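Local coordinates for protein NADPH-flavin oxidoreductase (Helicobacter pylori, PDB 2H0U) that probably catalyses NAD(P)H-dependent reduction of flavins or nitro compounds, using bound FMN as its redox cofactor, at residues I44-N56 / S78-T90. Residues are numbered along the deposited sequence; the frame is centred on the assembly and turned at random.
Sequences IGLEPWKMLLLKN and SHFVIYLARKGVT. With FMN (flavin mononucleotide), chain B.
With chi1 near -69° in Met51 and -62° in Tyr83, each side chain leaves its strand with CG anti to the carbonyl carbon, and the two run side by side in the same direction. Extended chi2 carries SE of the long, unbranched Met51 (selenomethionine) obliquely alongside the phenol ring, 3.8 Å from Tyr83 CE1, a Met-aromatic contact; Val81 CG1, from Tyr83's own strand, sits over one ring face, offset toward the rim. Met51 and Tyr83 both touch Met149 of helix 131-155. Leu53, its CG anti to the backbone N (chi1 180°), crosses His79 obliquely, CD1 3.8 Å from His79 CD2. On the other face, the forked ends of Leu52 and Leu84 suit a buried apolar layer: Leu52 CD1 meets both Leu84 methyls, CD1 at 3.9 Å.

Strands 49-54 and 79-86 form an antiparallel ladder of the FMN-dependent nitroreductase fold; residues 51-54 also pair in parallel with a strand of the second subunit, continuing the sheet through the dimer. Lys50 and Leu84 are a hydrogen-bonded pair (Leu84 N to Lys50 O 2.8 Å, Lys50 N to Leu84 O 3.0 Å), and the long lysine carries NZ to a salt bridge with Glu214 of the second subunit. Leu46 CD1 packs 3.7 Å from Val89 CG1, both apolar side chains lying against helix 94-102.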
loop_
_atom_site.group_PDB
_atom_site.type_symbol
_atom_site.label_atom_id
_atom_site.label_comp_id
_atom_site.label_asym_id
_atom_site.label_seq_id
_atom_site.Cartn_x
_atom_site.Cartn_y
_atom_site.Cartn_z
ATOM N N ILE A 44 -11.303 5.082 6.214
ATOM C CA ILE A 44 -12.517 5.900 6.416
ATOM C C ILE A 44 -13.202 6.162 5.070
ATOM O O ILE A 44 -14.060 7.037 4.945
ATOM C CB ILE A 44 -12.265 7.256 7.163
ATOM C CG1 ILE A 44 -11.107 7.145 8.173
ATOM C CG2 ILE A 44 -13.603 7.751 7.857
ATOM C CD1 ILE A 44 -10.744 8.446 8.955
ATOM N N GLY A 45 -12.853 5.351 4.078
ATOM C CA GLY A 45 -13.256 5.594 2.700
ATOM C C GLY A 45 -13.015 6.987 2.096
ATOM O O GLY A 45 -13.791 7.417 1.234
ATOM N N LEU A 46 -11.965 7.689 2.523
ATOM C CA LEU A 46 -11.831 9.111 2.161
ATOM C C LEU A 46 -11.252 9.302 0.761
ATOM O O LEU A 46 -11.344 10.388 0.217
ATOM C CB LEU A 46 -11.005 9.889 3.176
ATOM C CG LEU A 46 -11.657 10.021 4.567
ATOM C CD1 LEU A 46 -10.605 10.656 5.511
ATOM C CD2 LEU A 46 -12.933 10.798 4.505
ATOM N N GLU A 47 -10.687 8.232 0.170
ATOM C CA GLU A 47 -10.075 8.313 -1.185
ATOM C C GLU A 47 -9.200 9.561 -1.304
ATOM O O GLU A 47 -9.425 10.394 -2.197
ATOM C CB GLU A 47 -11.168 8.377 -2.279
ATOM C CG GLU A 47 -12.092 7.206 -2.369
ATOM C CD GLU A 47 -13.324 7.525 -3.252
ATOM O OE1 GLU A 47 -13.151 7.749 -4.469
ATOM O OE2 GLU A 47 -14.438 7.485 -2.727
ATOM N N PRO A 48 -8.175 9.706 -0.425
ATOM C CA PRO A 48 -7.495 10.990 -0.363
ATOM C C PRO A 48 -6.401 11.104 -1.414
ATOM O O PRO A 48 -5.202 11.245 -1.077
ATOM C CB PRO A 48 -6.898 10.969 1.045
ATOM C CG PRO A 48 -6.440 9.477 1.187
ATOM C CD PRO A 48 -7.606 8.729 0.542
ATOM N N TRP A 49 -6.805 10.974 -2.674
ATOM C CA TRP A 49 -5.864 10.738 -3.763
ATOM C C TRP A 49 -6.290 11.329 -5.102
ATOM O O TRP A 49 -7.446 11.677 -5.311
ATOM C CB TRP A 49 -5.559 9.246 -3.914
ATOM C CG TRP A 49 -6.746 8.337 -4.072
ATOM C CD1 TRP A 49 -7.816 8.507 -4.921
ATOM C CD2 TRP A 49 -6.953 7.094 -3.393
ATOM N NE1 TRP A 49 -8.688 7.445 -4.788
ATOM C CE2 TRP A 49 -8.190 6.573 -3.845
ATOM C CE3 TRP A 49 -6.216 6.376 -2.432
ATOM C CZ2 TRP A 49 -8.679 5.336 -3.424
ATOM C CZ3 TRP A 49 -6.728 5.140 -1.967
ATOM C CH2 TRP A 49 -7.948 4.631 -2.483
ATOM N N LYS A 50 -5.327 11.431 -6.015
ATOM C CA LYS A 50 -5.651 11.710 -7.406
ATOM C C LYS A 50 -4.491 11.190 -8.230
ATOM O O LYS A 50 -3.329 11.448 -7.886
ATOM C CB LYS A 50 -5.810 13.220 -7.659
ATOM C CG LYS A 50 -6.146 13.512 -9.143
ATOM C CD LYS A 50 -6.612 14.954 -9.334
ATOM C CE LYS A 50 -6.925 15.171 -10.834
ATOM N NZ LYS A 50 -7.574 16.494 -11.119
HETATM N N MSE A 51 -4.807 10.474 -9.304
HETATM C CA MSE A 51 -3.770 9.917 -10.192
HETATM C C MSE A 51 -3.559 10.773 -11.440
HETATM O O MSE A 51 -4.547 11.206 -12.052
HETATM C CB MSE A 51 -4.230 8.529 -10.657
HETATM C CG MSE A 51 -4.235 7.511 -9.502
HETATM SE SE MSE A 51 -4.817 5.748 -10.079
HETATM C CE MSE A 51 -6.680 6.181 -10.395
ATOM N N LEU A 52 -2.308 10.895 -11.897
ATOM C CA LEU A 52 -2.008 11.567 -13.142
ATOM C C LEU A 52 -1.338 10.601 -14.095
ATOM O O LEU A 52 -0.388 9.913 -13.705
ATOM C CB LEU A 52 -1.070 12.801 -12.932
ATOM C CG LEU A 52 -1.415 13.808 -11.827
ATOM C CD1 LEU A 52 -0.309 14.833 -11.591
ATOM C CD2 LEU A 52 -2.760 14.524 -12.113
ATOM N N LEU A 53 -1.832 10.547 -15.336
ATOM C CA LEU A 53 -1.111 9.838 -16.401
ATOM C C LEU A 53 -0.162 10.805 -17.121
ATOM O O LEU A 53 -0.607 11.792 -17.735
ATOM C CB LEU A 53 -2.061 9.207 -17.415
ATOM C CG LEU A 53 -1.373 8.445 -18.574
ATOM C CD1 LEU A 53 -0.732 7.132 -18.066
ATOM C CD2 LEU A 53 -2.337 8.159 -19.723
ATOM N N LEU A 54 1.131 10.522 -17.029
ATOM C CA LEU A 54 2.110 11.351 -17.707
ATOM C C LEU A 54 2.207 10.821 -19.125
ATOM O O LEU A 54 2.878 9.835 -19.377
ATOM C CB LEU A 54 3.452 11.385 -16.969
ATOM C CG LEU A 54 4.444 12.468 -17.459
ATOM C CD1 LEU A 54 3.823 13.872 -17.495
ATOM C CD2 LEU A 54 5.692 12.496 -16.605
ATOM N N LYS A 55 1.422 11.435 -20.009
ATOM C CA LYS A 55 1.403 11.079 -21.425
ATOM C C LYS A 55 2.367 12.004 -22.171
ATOM O O LYS A 55 3.081 11.572 -23.085
ATOM C CB LYS A 55 -0.024 11.198 -21.969
ATOM C CG LYS A 55 -0.210 10.727 -23.378
ATOM C CD LYS A 55 -1.574 10.078 -23.536
ATOM C CE LYS A 55 -1.832 9.671 -24.981
ATOM N NZ LYS A 55 -2.665 10.698 -25.705
ATOM N N ASN A 56 2.383 13.274 -21.763
ATOM C CA ASN A 56 3.166 14.337 -22.418
ATOM C C ASN A 56 4.647 13.966 -22.634
ATOM O O ASN A 56 5.474 14.002 -21.705
ATOM C CB ASN A 56 3.043 15.618 -21.617
ATOM N N SER A 78 4.608 1.686 -21.406
ATOM C CA SER A 78 3.419 2.125 -22.107
ATOM C C SER A 78 2.721 3.301 -21.387
ATOM O O SER A 78 2.322 4.292 -22.017
ATOM C CB SER A 78 2.472 0.937 -22.231
ATOM O OG SER A 78 1.322 1.306 -22.943
ATOM N N HIS A 79 2.594 3.195 -20.068
ATOM C CA HIS A 79 1.831 4.150 -19.290
ATOM C C HIS A 79 2.562 4.512 -17.985
ATOM O O HIS A 79 3.005 3.646 -17.221
ATOM C CB HIS A 79 0.456 3.558 -18.979
ATOM C CG HIS A 79 -0.481 3.544 -20.149
ATOM N ND1 HIS A 79 -0.300 2.730 -21.251
ATOM C CD2 HIS A 79 -1.597 4.265 -20.399
ATOM C CE1 HIS A 79 -1.279 2.932 -22.117
ATOM N NE2 HIS A 79 -2.082 3.857 -21.623
ATOM N N PHE A 80 2.675 5.798 -17.702
ATOM C CA PHE A 80 3.393 6.207 -16.528
ATOM C C PHE A 80 2.476 7.001 -15.554
ATOM O O PHE A 80 1.984 8.047 -15.926
ATOM C CB PHE A 80 4.548 7.055 -16.989
ATOM C CG PHE A 80 5.540 7.316 -15.929
ATOM C CD1 PHE A 80 6.678 6.550 -15.859
ATOM C CD2 PHE A 80 5.338 8.331 -15.018
ATOM C CE1 PHE A 80 7.625 6.777 -14.892
ATOM C CE2 PHE A 80 6.285 8.566 -14.013
ATOM C CZ PHE A 80 7.430 7.784 -13.957
ATOM N N VAL A 81 2.287 6.519 -14.323
ATOM C CA VAL A 81 1.292 7.105 -13.390
ATOM C C VAL A 81 1.994 7.805 -12.224
ATOM O O VAL A 81 2.912 7.259 -11.646
ATOM C CB VAL A 81 0.251 6.039 -12.895
ATOM C CG1 VAL A 81 -0.721 6.601 -11.844
ATOM C CG2 VAL A 81 -0.523 5.457 -14.107
ATOM N N ILE A 82 1.566 9.036 -11.913
ATOM C CA ILE A 82 2.041 9.723 -10.721
ATOM C C ILE A 82 0.867 9.750 -9.756
ATOM O O ILE A 82 -0.211 10.347 -10.062
ATOM C CB ILE A 82 2.507 11.165 -11.026
ATOM C CG1 ILE A 82 3.664 11.118 -12.064
ATOM C CG2 ILE A 82 2.915 11.882 -9.706
ATOM C CD1 ILE A 82 4.088 12.529 -12.706
ATOM N N TYR A 83 1.056 9.088 -8.615
ATOM C CA TYR A 83 0.014 9.025 -7.575
ATOM C C TYR A 83 0.171 10.215 -6.645
ATOM O O TYR A 83 1.230 10.391 -6.061
ATOM C CB TYR A 83 0.138 7.734 -6.751
ATOM C CG TYR A 83 -0.065 6.507 -7.616
ATOM C CD1 TYR A 83 -1.329 5.869 -7.668
ATOM C CD2 TYR A 83 1.000 5.976 -8.350
ATOM C CE1 TYR A 83 -1.539 4.743 -8.489
ATOM C CE2 TYR A 83 0.812 4.807 -9.170
ATOM C CZ TYR A 83 -0.443 4.215 -9.211
ATOM O OH TYR A 83 -0.641 3.109 -10.005
ATOM N N LEU A 84 -0.867 11.040 -6.557
ATOM C CA LEU A 84 -0.908 12.147 -5.594
ATOM C C LEU A 84 -1.762 11.748 -4.399
ATOM O O LEU A 84 -2.720 10.965 -4.526
ATOM C CB LEU A 84 -1.486 13.421 -6.221
ATOM C CG LEU A 84 -0.998 13.879 -7.616
ATOM C CD1 LEU A 84 -1.859 15.114 -8.005
ATOM C CD2 LEU A 84 0.533 14.136 -7.630
ATOM N N ALA A 85 -1.372 12.264 -3.237
ATOM C CA ALA A 85 -2.090 12.080 -1.979
ATOM C C ALA A 85 -2.460 13.472 -1.441
ATOM O O ALA A 85 -1.718 14.471 -1.646
ATOM C CB ALA A 85 -1.226 11.335 -1.001
ATOM N N ARG A 86 -3.657 13.582 -0.874
ATOM C CA ARG A 86 -4.086 14.876 -0.360
ATOM C C ARG A 86 -3.430 15.229 0.979
ATOM O O ARG A 86 -3.145 14.358 1.821
ATOM C CB ARG A 86 -5.606 14.895 -0.212
ATOM C CG ARG A 86 -6.329 15.051 -1.539
ATOM C CD ARG A 86 -7.822 15.167 -1.329
ATOM N NE ARG A 86 -8.528 15.229 -2.613
ATOM C CZ ARG A 86 -8.798 16.352 -3.268
ATOM N NH1 ARG A 86 -8.387 17.518 -2.787
ATOM N NH2 ARG A 86 -9.457 16.297 -4.432
ATOM N N LYS A 87 -3.198 16.516 1.151
ATOM C CA LYS A 87 -2.648 17.089 2.358
ATOM C C LYS A 87 -3.771 17.561 3.265
ATOM O O LYS A 87 -4.817 18.009 2.772
ATOM C CB LYS A 87 -1.823 18.319 1.960
ATOM C CG LYS A 87 -0.587 17.941 1.180
ATOM C CD LYS A 87 0.250 19.117 0.882
ATOM C CE LYS A 87 1.591 18.616 0.339
ATOM N NZ LYS A 87 2.448 19.729 -0.137
ATOM N N GLY A 88 -3.502 17.506 4.567
ATOM C CA GLY A 88 -4.356 18.107 5.615
ATOM C C GLY A 88 -5.749 17.489 5.634
ATOM O O GLY A 88 -6.739 18.197 5.761
ATOM N N VAL A 89 -5.811 16.170 5.561
ATOM C CA VAL A 89 -7.101 15.469 5.444
ATOM C C VAL A 89 -7.523 15.154 6.882
ATOM O O VAL A 89 -7.234 14.071 7.408
ATOM C CB VAL A 89 -6.993 14.202 4.580
ATOM C CG1 VAL A 89 -8.302 13.440 4.572
ATOM C CG2 VAL A 89 -6.631 14.577 3.121
ATOM N N THR A 90 -8.146 16.145 7.506
ATOM C CA THR A 90 -8.456 16.139 8.948
ATOM C C THR A 90 -9.971 16.187 9.134
ATOM O O THR A 90 -10.671 16.515 8.196
ATOM C CB THR A 90 -7.840 17.343 9.696
ATOM O OG1 THR A 90 -8.297 18.579 9.122
ATOM C CG2 THR A 90 -6.310 17.284 9.697
HETATM N N1 FMN B . -13.021 -0.412 8.519
HETATM C C2 FMN B . -13.359 -0.574 9.855
HETATM O O2 FMN B . -14.514 -0.865 10.141
HETATM N N3 FMN B . -12.444 -0.371 10.854
HETATM C C4 FMN B . -11.166 0.017 10.539
HETATM O O4 FMN B . -10.311 0.054 11.421
HETATM C C4A FMN B . -10.830 0.219 9.182
HETATM N N5 FMN B . -9.558 0.610 8.845
HETATM C C5A FMN B . -9.172 0.716 7.519
HETATM C C6 FMN B . -7.839 1.092 7.252
HETATM C C7 FMN B . -7.454 1.208 5.907
HETATM C C7M FMN B . -5.982 1.230 5.611
HETATM C C8 FMN B . -8.365 1.005 4.853
HETATM C C8M FMN B . -7.840 0.850 3.419
HETATM C C9 FMN B . -9.670 0.639 5.143
HETATM C C9A FMN B . -10.085 0.513 6.485
HETATM N N10 FMN B . -11.406 0.168 6.803
HETATM C C10 FMN B . -11.756 -0.013 8.165
HETATM C "C1'" FMN B . -12.454 -0.064 5.756
HETATM C "C2'" FMN B . -12.799 1.210 4.971
HETATM O "O2'" FMN B . -13.852 1.865 5.635
HETATM C "C3'" FMN B . -13.230 0.765 3.567
HETATM O "O3'" FMN B . -12.148 0.138 2.907
HETATM C "C4'" FMN B . -13.682 1.887 2.638
HETATM O "O4'" FMN B . -14.872 2.442 3.174
HETATM C "C5'" FMN B . -13.928 1.451 1.181
HETATM O "O5'" FMN B . -14.951 0.440 1.211
HETATM P P FMN B . -14.653 -1.009 0.597
HETATM O O1P FMN B . -13.389 -1.492 1.260
HETATM O O2P FMN B . -15.850 -1.882 0.969
HETATM O O3P FMN B . -14.490 -0.924 -0.898
HETATM O O HOH W 1 -9.422 12.824 -3.803
HETATM O O HOH W 2 2.302 7.472 -20.026
#